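PDB 4ASM: beta-agarase D from Zobellia galactanivorans, which cleaves the beta-1,4-linkages of agarose at random points along the chain with retention of anomeric configuration, this piece being its family 16 glycoside hydrolase catalytic domain. Local coordinates for residues 82-87 and 121-126; 89-94 and 351-356; 136-141 and 218-223. All blocks are in the same frame, centred on the assembly; numbering follows the deposited sequence.

Contact 1. Residues 82-87 and 121-126; sequences NHVAVS and GCITNK
H83 meets G121 chiefly through its CB and its carbonyl oxygen. Its CB lies 3.5 Å from the amide N of G121, and with CG anti to the carbonyl carbon (chi1 -79°) the imidazole swings off the other segment, where it stacks on W94 and gives NE2 a hydrogen bond to S96 OG. The carbonyl of H83 turns the other way: its O receives the CA-H of G121, at 3.5 Å from that CA. So close an approach suits glycine, since a CB on residue 121 would fall about 2.2 Å from H83 O.

V84 follows, and it carries the apolar half of the contact. Its two methyl groups straddle one methyl of I123: CG1 stands 3.4 Å from I123 CG2, closer than ordinary van der Waals contact, and V84 CG2 is 3.6 Å from the same I123 CG2. The second valine branch also rests 3.9 Å from the backbone N of C122 and touches the bare CA of G121. In I123, CG1 takes the position between backbone N and carbonyl carbon (chi1 71°), which turns CG2 to the valine; the isoleucine further packs on L91, I93, W56 and I323. Past V84 the two segments diverge, as A85 bonds through its backbone to N92 of the strand 90-96.

No hydrogen bond links 82-87 to 121-126 directly. H83 and G121 both bond by their backbones to W94, so a third strand supplies the polar links while methyl contacts and one CA-H...O contact join the pair. This is an example of strands brought together through a common neighbour: 82-87, likely part of the substrate site judging from related enzymes, is tied by its backbone to 90-96 and by apolar contacts to 121-126.

Contact 2. Residues 89-94 and 351-356; sequences GNLNIW and LLVDWI. With CA (calcium ion), chain B.
N90 lies across the end of the pairing with 351-356, and its side chain spans V353, L352 and D354. CB sits 3.7 Å from V353 O, the oxygen that also accepts the L91 N-H. CG, set anti to the carbonyl carbon (chi1 -60°), comes 4.1 Å from L352 CB, a turn that lays the amide across L352. There the amide divides: ND2 reaches the methyl L352 CD1 at 4.1 Å, while OD1 points to the backbone, 3.2 Å from D354 CA, and accepts a hydrogen from a water at 3.0 Å. That water also makes a weak bond to L352 O. A leucine here would probably leave this water without one of its acceptors and set an apolar tip against the D354 backbone.

On one side of N90 the strands pair regularly: L91 with V353 and I93 with L351 each exchange two backbone hydrogen bonds, and between them N92 faces L352. N92 OD1, bonded to N350 ND2, lies alongside L352 CD2, whereas the side chains of L91 and V353 run together on the opposite face. On the other side of N90 comes the calcium ion, held by G89 O at 2.4 Å, D354 OD1 at 2.4 Å and D354 O at 2.5 Å, with a water, D9, D34 and N36 completing the shell. D354 CG anti to its own N (chi1 -175°) brings OD1 round to the metal, and OD2 remains to pair with R138.

The strand 350-362 is flanked here by 90-96 and by 133-140, against which D354 and W355 form a classic beta bulge opposite R138. L91, I93 and L351 all pack on I323 of the strand 320-326, and 84-87 borders 90-96 on its far side.

Contact 3. Residues 136-141 and 218-223; sequences EARVKV and GKTIRI
E136 OE2 is gripped twice, by R222 NH1 at 2.8 Å and by a water that donates to it. The salt bridge is not a flat, two-pronged one: a single guanidinium nitrogen meets the syn side of the oxygen, and the carboxylate and guanidinium planes stand 76° apart. The bend of the arginine chain at chi3 (-74°) brings NH1 back across the strands to the glutamate. E136 OE1 serves R357, so one carboxylate joins two arginines.

On the same face R138 reaches out with an extended chain and lays its guanidinium over T220, whose OG1 lies 3.4 Å above the centre of that plane. This is a contact over the face, without a hydrogen bond. A second water links R138 NH2 to T220 O. K140 likewise runs across T220, its CB 3.6 Å from T220 CG2, and its CE ends 3.4 Å from G218 O.

The other face is apolar. V139 CG1 lies 3.9 Å from I221 CG1 and 4.0 Å from I223 CG2, and M164 of the strand 159-166, in the opposing layer, packs on V139, V141 and I223. Paired backbone bonds at A137-I223 and V139-I221 hold the antiparallel strands; V141 bonds to K219 and G218 beyond them.

The contact is thus amphipathic, as suits the beta-jelly-roll sandwich of GH16 enzymes, its apolar side toward the second layer. R138, whose NH1 makes a salt bridge to D354 OD2, and R222, paired with E136, carry like charges; these acids probably offset them, which would let the arginines share one face.

Contact 1 is the first to close a loop, bringing 121-126 back to 82-87 across 33 intervening residues. Contact 2 starts inside that loop, at 89-94, but finds its mate only at 351-356, near the C terminus; the two contacts therefore cross. Contact 3, between 136-141 and 218-223, opens after contact 1 has closed and is nested within the long loop of contact 2. In space 84-87, 90-96, 350-362, 133-140 and 220-229 follow one another, joining early, middle and C-terminal strands in one layer of the sandwich; 112-125 also pairs with 90-96. Contact 2 touches both others, while contacts 1 and 3 stay about 10 Å apart at their nearest atoms.

Contact 1. Residues 82-87 and 121-126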
loop_
_atom_site.group_PDB
_atom_site.type_symbol
_atom_site.label_atom_id
_atom_site.label_comp_id
_atom_site.label_asym_id
_atom_site.label_seq_id
_atom_site.Cartn_x
_atom_site.Cartn_y
_atom_site.Cartn_z
ATOM N N ASN A 82 5.387 16.321 -12.200
ATOM C CA ASN A 82 6.433 15.932 -13.158
ATOM C C ASN A 82 7.359 14.811 -12.678
ATOM O O ASN A 82 8.362 14.513 -13.337
ATOM C CB ASN A 82 7.235 17.144 -13.671
ATOM C CG ASN A 82 8.202 17.679 -12.651
ATOM O OD1 ASN A 82 8.257 17.213 -11.502
ATOM N ND2 ASN A 82 8.987 18.668 -13.055
ATOM N N HIS A 83 7.017 14.204 -11.537
ATOM C CA HIS A 83 7.773 13.046 -11.010
ATOM C C HIS A 83 7.115 11.710 -11.377
ATOM O O HIS A 83 7.206 10.734 -10.641
ATOM C CB HIS A 83 7.972 13.189 -9.487
ATOM C CG HIS A 83 9.075 14.128 -9.115
ATOM N ND1 HIS A 83 9.287 15.329 -9.767
ATOM C CD2 HIS A 83 10.078 14.001 -8.215
ATOM C CE1 HIS A 83 10.354 15.918 -9.249
ATOM N NE2 HIS A 83 10.850 15.135 -8.305
ATOM N N VAL A 84 6.492 11.677 -12.554
ATOM C CA VAL A 84 5.755 10.532 -13.075
ATOM C C VAL A 84 6.060 10.463 -14.561
ATOM O O VAL A 84 5.972 11.470 -15.254
ATOM C CB VAL A 84 4.221 10.761 -12.947
ATOM C CG1 VAL A 84 3.455 9.629 -13.621
ATOM C CG2 VAL A 84 3.800 10.923 -11.478
ATOM N N ALA A 85 6.452 9.285 -15.032
ATOM C CA ALA A 85 6.629 9.070 -16.479
ATOM C C ALA A 85 6.381 7.600 -16.805
ATOM O O ALA A 85 6.380 6.737 -15.919
ATOM C CB ALA A 85 8.034 9.463 -16.897
ATOM N N VAL A 86 6.157 7.309 -18.084
ATOM C CA VAL A 86 6.128 5.922 -18.529
ATOM C C VAL A 86 7.142 5.841 -19.654
ATOM O O VAL A 86 7.081 6.637 -20.591
ATOM C CB VAL A 86 4.717 5.463 -18.983
ATOM C CG1 VAL A 86 4.698 3.981 -19.368
ATOM C CG2 VAL A 86 3.715 5.730 -17.860
ATOM N N SER A 87 8.085 4.903 -19.532
ATOM C CA SER A 87 9.128 4.700 -20.550
ATOM C C SER A 87 9.924 3.453 -20.253
ATOM O O SER A 87 10.010 3.019 -19.102
ATOM C CB SER A 87 10.072 5.911 -20.667
ATOM O OG SER A 87 10.742 6.138 -19.446
ATOM N N GLY A 121 6.361 11.491 -6.942
ATOM C CA GLY A 121 5.201 11.330 -7.813
ATOM C C GLY A 121 4.045 10.587 -7.144
ATOM O O GLY A 121 4.235 9.830 -6.182
ATOM N N CYS A 122 2.851 10.786 -7.689
ATOM C CA CYS A 122 1.642 10.134 -7.209
ATOM C C CYS A 122 0.680 10.082 -8.374
ATOM O O CYS A 122 0.473 11.110 -9.031
ATOM C CB CYS A 122 1.024 10.944 -6.061
ATOM S SG CYS A 122 -0.385 10.134 -5.266
ATOM N N ILE A 123 0.105 8.909 -8.634
ATOM C CA ILE A 123 -0.867 8.772 -9.711
ATOM C C ILE A 123 -2.114 8.074 -9.223
ATOM O O ILE A 123 -2.072 7.309 -8.253
ATOM C CB ILE A 123 -0.285 8.017 -10.942
ATOM C CG1 ILE A 123 -0.092 6.533 -10.632
ATOM C CG2 ILE A 123 1.016 8.670 -11.392
ATOM C CD1 ILE A 123 0.405 5.736 -11.850
ATOM N N THR A 124 -3.212 8.294 -9.952
ATOM C CA THR A 124 -4.497 7.642 -9.691
ATOM C C THR A 124 -5.022 7.021 -10.997
ATOM O O THR A 124 -4.964 7.663 -12.054
ATOM C CB THR A 124 -5.511 8.695 -9.245
ATOM O OG1 THR A 124 -5.033 9.354 -8.062
ATOM C CG2 THR A 124 -6.846 8.061 -8.927
ATOM N N ASN A 125 -5.508 5.788 -10.923
ATOM C CA ASN A 125 -6.132 5.098 -12.053
ATOM C C ASN A 125 -7.542 5.619 -12.287
ATOM O O ASN A 125 -8.265 5.943 -11.331
ATOM C CB ASN A 125 -6.104 3.573 -11.788
ATOM C CG ASN A 125 -6.308 2.732 -13.033
ATOM O OD1 ASN A 125 -5.445 1.908 -13.400
ATOM N ND2 ASN A 125 -7.433 2.890 -13.658
ATOM N N LYS A 126 -7.927 5.735 -13.564
ATOM C CA LYS A 126 -9.246 6.310 -13.886
ATOM C C LYS A 126 -10.392 5.311 -13.720
ATOM O O LYS A 126 -11.560 5.693 -13.825
ATOM C CB LYS A 126 -9.231 6.855 -15.310
ATOM C CG LYS A 126 -8.216 7.962 -15.456
ATOM C CD LYS A 126 -8.865 9.305 -15.450
ATOM C CE LYS A 126 -9.089 9.785 -16.846
ATOM N NZ LYS A 126 -9.790 11.090 -16.787
#

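Contact 2. Residues 89-94 and 351-356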
loop_
_atom_site.group_PDB
_atom_site.type_symbol
_atom_site.label_atom_id
_atom_site.label_comp_id
_atom_site.label_asym_id
_atom_site.label_seq_id
_atom_site.Cartn_x
_atom_site.Cartn_y
_atom_site.Cartn_z
ATOM N N GLY A 89 9.293 0.459 -20.781
ATOM C CA GLY A 89 8.454 -0.653 -20.352
ATOM C C GLY A 89 7.912 -0.537 -18.927
ATOM O O GLY A 89 7.223 -1.425 -18.461
ATOM N N ASN A 90 8.226 0.562 -18.256
ATOM C CA ASN A 90 7.825 0.729 -16.854
ATOM C C ASN A 90 7.154 2.062 -16.607
ATOM O O ASN A 90 7.542 3.081 -17.194
ATOM C CB ASN A 90 9.052 0.707 -15.921
ATOM C CG ASN A 90 9.837 -0.585 -15.980
ATOM O OD1 ASN A 90 9.344 -1.652 -15.604
ATOM N ND2 ASN A 90 11.099 -0.487 -16.421
ATOM N N LEU A 91 6.198 2.069 -15.674
ATOM C CA LEU A 91 5.873 3.298 -14.966
ATOM C C LEU A 91 7.086 3.684 -14.100
ATOM O O LEU A 91 7.639 2.829 -13.392
ATOM C CB LEU A 91 4.650 3.063 -14.073
ATOM C CG LEU A 91 4.253 4.164 -13.090
ATOM C CD1 LEU A 91 3.707 5.432 -13.796
ATOM C CD2 LEU A 91 3.264 3.626 -12.057
ATOM N N ASN A 92 7.476 4.955 -14.155
ATOM C CA ASN A 92 8.549 5.499 -13.334
ATOM C C ASN A 92 7.914 6.521 -12.398
ATOM O O ASN A 92 7.248 7.448 -12.860
ATOM C CB ASN A 92 9.581 6.256 -14.199
ATOM C CG ASN A 92 10.484 5.335 -15.042
ATOM O OD1 ASN A 92 11.704 5.389 -14.907
ATOM N ND2 ASN A 92 9.896 4.535 -15.929
ATOM N N ILE A 93 8.097 6.344 -11.088
ATOM C CA ILE A 93 7.673 7.354 -10.109
ATOM C C ILE A 93 8.852 7.569 -9.186
ATOM O O ILE A 93 9.308 6.627 -8.545
ATOM C CB ILE A 93 6.420 6.900 -9.323
ATOM C CG1 ILE A 93 5.210 6.942 -10.248
ATOM C CG2 ILE A 93 6.142 7.844 -8.134
ATOM C CD1 ILE A 93 3.898 6.498 -9.598
ATOM N N TRP A 94 9.359 8.793 -9.118
ATOM C CA TRP A 94 10.584 9.019 -8.362
ATOM C C TRP A 94 10.467 10.125 -7.342
ATOM O O TRP A 94 9.433 10.785 -7.231
ATOM C CB TRP A 94 11.762 9.277 -9.310
ATOM C CG TRP A 94 11.676 10.501 -10.148
ATOM C CD1 TRP A 94 12.255 11.708 -9.884
ATOM C CD2 TRP A 94 11.014 10.632 -11.409
ATOM N NE1 TRP A 94 12.001 12.596 -10.913
ATOM C CE2 TRP A 94 11.235 11.959 -11.857
ATOM C CE3 TRP A 94 10.262 9.757 -12.212
ATOM C CZ2 TRP A 94 10.711 12.439 -13.058
ATOM C CZ3 TRP A 94 9.729 10.247 -13.416
ATOM C CH2 TRP A 94 9.970 11.575 -13.822
ATOM N N LEU A 351 10.905 4.389 -8.402
ATOM C CA LEU A 351 10.066 3.198 -8.356
ATOM C C LEU A 351 9.696 2.790 -9.778
ATOM O O LEU A 351 9.220 3.618 -10.530
ATOM C CB LEU A 351 8.808 3.523 -7.538
ATOM C CG LEU A 351 7.809 2.384 -7.358
ATOM C CD1 LEU A 351 8.335 1.302 -6.440
ATOM C CD2 LEU A 351 6.500 2.940 -6.806
ATOM N N LEU A 352 9.897 1.514 -10.130
ATOM C CA LEU A 352 9.581 1.025 -11.488
ATOM C C LEU A 352 8.490 -0.015 -11.425
ATOM O O LEU A 352 8.668 -1.058 -10.790
ATOM C CB LEU A 352 10.822 0.392 -12.140
ATOM C CG LEU A 352 12.027 1.301 -12.374
ATOM C CD1 LEU A 352 13.134 0.511 -13.043
ATOM C CD2 LEU A 352 11.681 2.533 -13.201
ATOM N N VAL A 353 7.355 0.256 -12.074
ATOM C CA VAL A 353 6.291 -0.734 -12.165
ATOM C C VAL A 353 6.202 -1.231 -13.613
ATOM O O VAL A 353 5.862 -0.495 -14.543
ATOM C CB VAL A 353 4.921 -0.203 -11.677
ATOM C CG1 VAL A 353 3.863 -1.304 -11.732
ATOM C CG2 VAL A 353 5.031 0.384 -10.238
ATOM N N ASP A 354 6.534 -2.498 -13.791
ATOM C CA ASP A 354 6.492 -3.123 -15.107
ATOM C C ASP A 354 5.056 -3.250 -15.603
ATOM O O ASP A 354 4.768 -2.997 -16.782
ATOM C CB ASP A 354 7.169 -4.487 -14.982
ATOM C CG ASP A 354 7.323 -5.228 -16.311
ATOM O OD1 ASP A 354 7.140 -4.635 -17.405
ATOM O OD2 ASP A 354 7.647 -6.425 -16.245
ATOM N N TRP A 355 4.160 -3.635 -14.701
ATOM C CA TRP A 355 2.756 -3.797 -15.042
ATOM C C TRP A 355 1.895 -3.876 -13.798
ATOM O O TRP A 355 2.371 -4.218 -12.718
ATOM C CB TRP A 355 2.527 -5.027 -15.921
ATOM C CG TRP A 355 3.084 -6.364 -15.471
ATOM C CD1 TRP A 355 4.178 -6.987 -16.004
ATOM C CD2 TRP A 355 2.526 -7.294 -14.508
ATOM N NE1 TRP A 355 4.359 -8.218 -15.417
ATOM C CE2 TRP A 355 3.369 -8.430 -14.497
ATOM C CE3 TRP A 355 1.429 -7.259 -13.629
ATOM C CZ2 TRP A 355 3.139 -9.535 -13.660
ATOM C CZ3 TRP A 355 1.202 -8.359 -12.792
ATOM C CH2 TRP A 355 2.053 -9.490 -12.825
ATOM N N ILE A 356 0.622 -3.542 -13.971
ATOM C CA ILE A 356 -0.397 -3.761 -12.966
ATOM C C ILE A 356 -1.628 -4.324 -13.668
ATOM O O ILE A 356 -2.095 -3.771 -14.675
ATOM C CB ILE A 356 -0.687 -2.468 -12.145
ATOM C CG1 ILE A 356 -1.652 -2.747 -10.980
ATOM C CG2 ILE A 356 -1.157 -1.321 -13.057
ATOM C CD1 ILE A 356 -1.750 -1.589 -10.014
HETATM CA CA CA B . 5.927 -3.333 -18.953
HETATM O O HOH W 1 9.846 -3.039 -12.977
HETATM O O HOH W 2 7.967 -4.030 -20.065
#

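Contact 3. Residues 136-141 and 218-223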
loop_
_atom_site.group_PDB
_atom_site.type_symbol
_atom_site.label_atom_id
_atom_site.label_comp_id
_atom_site.label_asym_id
_atom_site.label_seq_id
_atom_site.Cartn_x
_atom_site.Cartn_y
_atom_site.Cartn_z
ATOM N N GLU A 136 -2.818 -6.907 -8.967
ATOM C CA GLU A 136 -1.431 -7.347 -8.782
ATOM C C GLU A 136 -0.476 -6.548 -9.657
ATOM O O GLU A 136 -0.797 -6.264 -10.818
ATOM C CB GLU A 136 -1.301 -8.849 -9.121
ATOM C CG GLU A 136 0.079 -9.451 -8.859
ATOM C CD GLU A 136 0.243 -10.837 -9.422
ATOM O OE1 GLU A 136 -0.310 -11.109 -10.506
ATOM O OE2 GLU A 136 0.937 -11.659 -8.788
ATOM N N ALA A 137 0.699 -6.211 -9.119
ATOM C CA ALA A 137 1.710 -5.472 -9.865
ATOM C C ALA A 137 3.052 -6.168 -9.843
ATOM O O ALA A 137 3.382 -6.861 -8.875
ATOM C CB ALA A 137 1.861 -4.054 -9.316
ATOM N N ARG A 138 3.819 -5.982 -10.919
ATOM C CA ARG A 138 5.220 -6.379 -10.923
ATOM C C ARG A 138 6.009 -5.091 -10.785
ATOM O O ARG A 138 5.893 -4.181 -11.608
ATOM C CB ARG A 138 5.599 -7.133 -12.199
ATOM C CG ARG A 138 7.040 -7.603 -12.190
ATOM C CD ARG A 138 7.300 -8.576 -13.363
ATOM N NE ARG A 138 8.655 -9.133 -13.253
ATOM C CZ ARG A 138 9.732 -8.638 -13.857
ATOM N NH1 ARG A 138 9.642 -7.568 -14.633
ATOM N NH2 ARG A 138 10.921 -9.209 -13.660
ATOM N N VAL A 139 6.822 -5.017 -9.732
ATOM C CA VAL A 139 7.413 -3.754 -9.296
ATOM C C VAL A 139 8.828 -3.941 -8.764
ATOM O O VAL A 139 9.078 -4.899 -8.033
ATOM C CB VAL A 139 6.510 -3.084 -8.223
ATOM C CG1 VAL A 139 6.191 -4.044 -7.054
ATOM C CG2 VAL A 139 7.116 -1.767 -7.740
ATOM N N LYS A 140 9.743 -3.049 -9.164
ATOM C CA LYS A 140 11.053 -2.988 -8.548
ATOM C C LYS A 140 10.947 -2.012 -7.389
ATOM O O LYS A 140 10.885 -0.788 -7.592
ATOM C CB LYS A 140 12.100 -2.511 -9.537
ATOM C CG LYS A 140 13.523 -2.559 -8.973
ATOM C CD LYS A 140 14.531 -2.104 -9.996
ATOM C CE LYS A 140 15.954 -2.282 -9.494
ATOM N NZ LYS A 140 16.943 -1.795 -10.512
ATOM N N VAL A 141 10.945 -2.567 -6.177
ATOM C CA VAL A 141 10.870 -1.750 -4.963
ATOM C C VAL A 141 12.055 -0.778 -4.939
ATOM O O VAL A 141 13.185 -1.174 -5.249
ATOM C CB VAL A 141 10.899 -2.669 -3.718
ATOM C CG1 VAL A 141 10.890 -1.857 -2.423
ATOM C CG2 VAL A 141 9.726 -3.677 -3.773
ATOM N N GLY A 218 15.399 -2.588 -4.402
ATOM C CA GLY A 218 16.149 -3.073 -5.572
ATOM C C GLY A 218 15.700 -4.410 -6.133
ATOM O O GLY A 218 16.149 -4.803 -7.225
ATOM N N LYS A 219 14.819 -5.112 -5.418
ATOM C CA LYS A 219 14.279 -6.391 -5.909
ATOM C C LYS A 219 13.022 -6.125 -6.720
ATOM O O LYS A 219 12.219 -5.239 -6.367
ATOM C CB LYS A 219 13.934 -7.337 -4.749
ATOM C CG LYS A 219 15.138 -7.855 -3.997
ATOM C CD LYS A 219 14.726 -8.871 -2.936
ATOM C CE LYS A 219 15.705 -10.030 -2.861
ATOM N NZ LYS A 219 15.374 -11.070 -3.886
ATOM N N THR A 220 12.841 -6.873 -7.811
ATOM C CA THR A 220 11.546 -6.840 -8.472
ATOM C C THR A 220 10.706 -8.042 -8.081
ATOM O O THR A 220 11.141 -9.209 -8.153
ATOM C CB THR A 220 11.496 -6.380 -9.975
ATOM O OG1 THR A 220 10.679 -7.218 -10.824
ATOM C CG2 THR A 220 12.806 -5.941 -10.512
ATOM N N ILE A 221 9.516 -7.712 -7.611
ATOM C CA ILE A 221 8.598 -8.678 -7.049
ATOM C C ILE A 221 7.254 -8.545 -7.760
ATOM O O ILE A 221 6.968 -7.518 -8.401
ATOM C CB ILE A 221 8.409 -8.468 -5.521
ATOM C CG1 ILE A 221 7.779 -7.108 -5.201
ATOM C CG2 ILE A 221 9.752 -8.596 -4.764
ATOM C CD1 ILE A 221 7.370 -6.999 -3.694
ATOM N N ARG A 222 6.425 -9.579 -7.650
ATOM C CA ARG A 222 5.002 -9.450 -7.942
ATOM C C ARG A 222 4.279 -9.388 -6.612
ATOM O O ARG A 222 4.537 -10.203 -5.717
ATOM C CB ARG A 222 4.489 -10.658 -8.721
ATOM C CG ARG A 222 4.980 -10.715 -10.131
ATOM C CD ARG A 222 4.161 -11.752 -10.857
ATOM N NE ARG A 222 4.502 -13.132 -10.513
ATOM C CZ ARG A 222 3.643 -14.077 -10.105
ATOM N NH1 ARG A 222 2.340 -13.849 -9.909
ATOM N NH2 ARG A 222 4.112 -15.299 -9.896
ATOM N N ILE A 223 3.392 -8.421 -6.457
ATOM C CA ILE A 223 2.642 -8.304 -5.199
ATOM C C ILE A 223 1.201 -7.926 -5.530
ATOM O O ILE A 223 0.957 -7.063 -6.375
ATOM C CB ILE A 223 3.328 -7.329 -4.209
ATOM C CG1 ILE A 223 2.591 -7.275 -2.860
ATOM C CG2 ILE A 223 3.511 -5.943 -4.824
ATOM C CD1 ILE A 223 3.468 -6.676 -1.753
HETATM O O HOH W 3 2.087 -12.277 -6.360
HETATM O O HOH W 4 11.292 -10.780 -10.897
#